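Local coordinates for protein DegQ (Legionella fallonii, PDB 3PV2) that forms large 12-meric assemblies as a self-compartmentizing HtrA-type protease and probably also acts as a chaperone, at residues F281-L285 against I314-V320. Residues are numbered along the deposited sequence; the frame is centred on the assembly and turned at random.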
# COMPACT_ATOMS: atom_id res chain seq x y z
N PHE B 281 -38.71 -7.01 51.09
CA PHE B 281 -38.92 -8.46 50.95
C PHE B 281 -37.89 -9.06 49.99
O PHE B 281 -37.55 -8.46 48.97
CB PHE B 281 -40.32 -8.79 50.42
CG PHE B 281 -40.69 -10.23 50.60
CD1 PHE B 281 -40.76 -11.06 49.50
CD2 PHE B 281 -40.88 -10.77 51.87
CE1 PHE B 281 -41.09 -12.42 49.65
CE2 PHE B 281 -41.20 -12.14 52.05
CZ PHE B 281 -41.29 -12.96 50.90
N GLN B 282 -37.42 -10.25 50.28
CA GLN B 282 -36.39 -10.83 49.42
C GLN B 282 -36.79 -12.21 48.89
O GLN B 282 -37.49 -12.97 49.53
CB GLN B 282 -35.08 -10.97 50.20
CG GLN B 282 -34.43 -9.66 50.75
CD GLN B 282 -33.12 -9.95 51.50
OE1 GLN B 282 -33.13 -10.48 52.62
NE2 GLN B 282 -31.99 -9.61 50.87
N GLY B 283 -36.26 -12.51 47.73
CA GLY B 283 -36.41 -13.77 47.08
C GLY B 283 -36.17 -13.59 45.60
O GLY B 283 -35.68 -12.53 45.22
N ALA B 284 -36.44 -14.64 44.84
CA ALA B 284 -36.28 -14.68 43.39
C ALA B 284 -37.66 -14.65 42.72
O ALA B 284 -38.48 -15.50 43.03
CB ALA B 284 -35.52 -15.95 42.95
N LEU B 285 -37.89 -13.74 41.81
CA LEU B 285 -39.19 -13.62 41.17
C LEU B 285 -39.22 -14.54 39.99
O LEU B 285 -38.35 -14.50 39.15
CB LEU B 285 -39.37 -12.21 40.72
CG LEU B 285 -40.52 -11.83 39.80
CD1 LEU B 285 -41.82 -12.27 40.42
CD2 LEU B 285 -40.56 -10.32 39.55
N ILE B 314 -33.33 -18.34 49.99
CA ILE B 314 -33.07 -17.57 48.78
C ILE B 314 -33.45 -16.10 48.94
O ILE B 314 -34.60 -15.76 49.16
CB ILE B 314 -33.63 -18.24 47.46
CG1 ILE B 314 -32.56 -19.19 46.87
CG2 ILE B 314 -33.81 -17.17 46.41
CD1 ILE B 314 -32.76 -20.47 47.05
N THR B 315 -32.44 -15.24 48.85
CA THR B 315 -32.61 -13.82 48.97
C THR B 315 -32.25 -13.08 47.68
O THR B 315 -32.48 -11.90 47.58
CB THR B 315 -31.72 -13.23 50.14
OG1 THR B 315 -30.33 -13.45 49.86
CG2 THR B 315 -32.09 -13.84 51.49
N GLN B 316 -31.70 -13.79 46.70
CA GLN B 316 -31.26 -13.15 45.46
C GLN B 316 -31.49 -14.08 44.30
O GLN B 316 -31.25 -15.27 44.44
CB GLN B 316 -29.76 -12.91 45.51
CG GLN B 316 -29.27 -12.04 46.65
CD GLN B 316 -28.84 -10.69 46.15
OE1 GLN B 316 -27.75 -10.22 46.46
NE2 GLN B 316 -29.69 -10.07 45.33
N ALA B 317 -31.93 -13.54 43.17
CA ALA B 317 -32.21 -14.37 42.02
C ALA B 317 -30.99 -15.22 41.58
O ALA B 317 -31.15 -16.33 41.11
CB ALA B 317 -32.70 -13.53 40.82
N THR B 318 -29.79 -14.66 41.64
CA THR B 318 -28.59 -15.41 41.24
C THR B 318 -28.42 -16.74 41.98
O THR B 318 -27.99 -17.72 41.39
CB THR B 318 -27.33 -14.57 41.44
OG1 THR B 318 -27.43 -13.87 42.69
CG2 THR B 318 -27.20 -13.58 40.29
N GLN B 319 -28.85 -16.81 43.21
CA GLN B 319 -28.73 -18.05 43.98
C GLN B 319 -29.57 -19.20 43.45
O GLN B 319 -29.25 -20.34 43.72
CB GLN B 319 -29.07 -17.86 45.47
CG GLN B 319 -28.39 -16.77 46.12
CD GLN B 319 -28.98 -16.48 47.50
OE1 GLN B 319 -30.16 -16.18 47.64
NE2 GLN B 319 -28.15 -16.59 48.52
N VAL B 320 -30.61 -18.94 42.66
CA VAL B 320 -31.47 -20.01 42.24
C VAL B 320 -30.72 -20.84 41.23
O VAL B 320 -30.70 -22.08 41.29
CB VAL B 320 -32.74 -19.46 41.65
CG1 VAL B 320 -33.51 -20.54 40.85
CG2 VAL B 320 -33.58 -18.83 42.74
O HOH W 1 -33.85 -11.11 43.89
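Gly-283 and Thr-315 bring the two backbones within 4.2 Å of each other, CA to CA, and Ala-284 then draws level with Ala-317. The main chains share no direct hydrogen bond. A CA hydrogen of Gly-283 instead faces Ile-314 O in a C-H...O contact (CA to O 3.4 Å), and a water donates to Gly-283 O at 2.7 Å while accepting a weak bond from Ala-317 N. Glycine suits this place because its extended backbone (phi 158°, psi -172°) is disfavoured for other residues.

Ala-284 sets its methyl against Ile-314 CG2, the CA and CB of Ala-317 and Val-320 CG2. The fit is tight, for Ala-284 CB lies 3.5 Å from Val-320 CG2, and a small side chain suits it. Ile-314 turns CG2 toward this methyl by setting it anti to its own backbone N, while Val-320 also packs on Ile-309 of strand 305-309. At the exposed margin the Gln-282 amide lies alongside Thr-315 in van der Waals contact, OE1 3.7 Å from CG2 and NE2 near CB; polar Gln-282 suits solvent, and the Thr-315 methyl offers it an apolar side.

Long, flexible Gln-319 reaches back over loop 314-316, where its OE1 satisfies two backbone N-H groups: Thr-315 N at 2.7 Å, in the carbonyl plane, and Gln-316 N, from above that plane. Gln-316 NE2 hydrogen-bonds to Asn-168 OD1 of another subunit, linking this loop to the oligomer.

Backbone hydrogen bonds join Ala-284 to Ile-306 and Ile-314 to Thr-307, both on strand 305-309. The contact thus ties strand 284-289 to the connection entering helix 318-325 of a PDZ fold. Ala-317 also touches Val-264 of strand 262-266; between the corresponding strand and helix, PDZ domains usually take up peptide C-termini, as this one may.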